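Local coordinates for protein rhodopsin (Todarodes pacificus, PDB 2Z73) that captures light through a bound retinal and, once the chromophore isomerises, activates G-protein signalling to phospholipase C in squid vision, at residues Thr67-Asn70 and Met71-Ile74. Residues are numbered along the deposited sequence; the frame is centred on the assembly and turned at random.
Sequences TPAN and MFII. With BOG (octyl beta-D-glucopyranoside), chain C.
M71 runs its side chain past the carbonyl oxygen of P68, the residue three before it, close to the carbonyl plane. Its CB lies 3.0 Å from P68 O. CG, turned beside the backbone N and anti to the carbonyl carbon (chi1 -75°), passes P68 O at 3.1 Å. SD is still within 3.6 Å of P68 O. The bend at chi3 turns CE away from the oxygen; H149 and A152 of helix 149-167 also touch this side chain. The P68 carbonyl also accepts the backbone N-H of M71, with the donor well above the carbonyl plane, and A69 O takes the N-H of F72 in much the same way. These i to i+3 bonds lead the chain from the cytoplasmic loop into transmembrane helix 2 of the class A receptor fold. One residue on, the spacing widens to the alpha-helical i to i+4: N70 O receives I74 N at 3.0 Å. F72 sets CD2 3.2 Å from A69 O, its ring oblique to the oxygen, and reaches on to T125, M128 and I129 of helix 104-138. The side chains of N70 and I73 run side by side, both beside the octyl tail of a bound octyl glucoside. I73 CD1 meets its C7' at 3.6 Å, and A69 CB touches its C2'. At the sugar, T67 CG2 sits 3.3 Å from O6.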
# COMPACT_ATOMS: atom_id res chain seq x y z
N THR A 67 15.64 2.87 12.59
CA THR A 67 16.25 3.65 11.51
C THR A 67 15.23 4.54 10.80
O THR A 67 14.05 4.23 10.77
CB THR A 67 16.92 2.72 10.48
OG1 THR A 67 16.13 1.53 10.33
CG2 THR A 67 18.33 2.35 10.91
N PRO A 68 15.69 5.68 10.23
CA PRO A 68 14.82 6.62 9.53
C PRO A 68 13.92 6.04 8.43
O PRO A 68 12.73 6.34 8.39
CB PRO A 68 15.80 7.65 8.99
CG PRO A 68 16.83 7.71 10.06
CD PRO A 68 17.05 6.23 10.35
N ALA A 69 14.49 5.22 7.55
CA ALA A 69 13.71 4.62 6.46
C ALA A 69 12.46 3.90 6.96
O ALA A 69 11.42 3.93 6.31
CB ALA A 69 14.59 3.66 5.67
N ASN A 70 12.58 3.23 8.11
CA ASN A 70 11.46 2.50 8.70
C ASN A 70 10.26 3.39 8.96
O ASN A 70 9.15 2.90 9.18
CB ASN A 70 11.91 1.83 9.99
CG ASN A 70 12.62 0.54 9.75
OD1 ASN A 70 13.19 -0.05 10.66
ND2 ASN A 70 12.59 0.07 8.51
N MET A 71 10.49 4.70 8.96
CA MET A 71 9.41 5.65 9.16
C MET A 71 8.43 5.44 8.00
O MET A 71 7.21 5.48 8.19
CB MET A 71 9.96 7.09 9.15
CG MET A 71 10.70 7.49 10.44
SD MET A 71 11.56 9.10 10.34
CE MET A 71 10.14 10.19 9.91
N PHE A 72 8.97 5.21 6.80
CA PHE A 72 8.15 4.98 5.62
C PHE A 72 7.24 3.79 5.89
O PHE A 72 6.05 3.82 5.58
CB PHE A 72 8.99 4.68 4.38
CG PHE A 72 9.91 5.80 3.95
CD1 PHE A 72 9.49 7.12 3.99
CD2 PHE A 72 11.20 5.52 3.51
CE1 PHE A 72 10.35 8.16 3.60
CE2 PHE A 72 12.06 6.54 3.12
CZ PHE A 72 11.64 7.86 3.16
N ILE A 73 7.81 2.73 6.48
CA ILE A 73 7.04 1.53 6.80
C ILE A 73 5.89 1.87 7.74
O ILE A 73 4.77 1.41 7.57
CB ILE A 73 7.93 0.44 7.48
CG1 ILE A 73 8.78 -0.28 6.43
CG2 ILE A 73 7.05 -0.58 8.20
CD1 ILE A 73 9.72 -1.34 7.02
N ILE A 74 6.19 2.70 8.73
CA ILE A 74 5.18 3.10 9.68
C ILE A 74 4.11 3.90 8.96
O ILE A 74 2.91 3.63 9.10
CB ILE A 74 5.81 3.92 10.84
CG1 ILE A 74 6.68 2.99 11.71
CG2 ILE A 74 4.73 4.57 11.71
CD1 ILE A 74 7.52 3.69 12.74
C1 BOG C . 18.16 -0.93 7.84
O1 BOG C . 17.46 -0.87 6.67
C2 BOG C . 18.48 -2.40 7.89
O2 BOG C . 17.28 -3.27 7.93
C3 BOG C . 19.25 -2.47 9.14
O3 BOG C . 19.56 -3.82 9.19
C4 BOG C . 20.51 -1.53 9.05
O4 BOG C . 21.25 -1.59 10.23
C5 BOG C . 20.14 -0.10 8.98
O5 BOG C . 19.39 -0.06 7.77
C6 BOG C . 21.41 0.85 8.87
O6 BOG C . 20.94 2.30 8.82
C1' BOG C . 16.45 0.02 7.03
C2' BOG C . 15.92 0.37 5.73
C3' BOG C . 14.48 0.02 5.89
C4' BOG C . 14.19 -0.48 4.59
C5' BOG C . 12.71 -0.53 4.55
C6' BOG C . 12.49 -1.59 3.62
C7' BOG C . 11.02 -1.69 3.64
C8' BOG C . 10.83 -3.06 3.28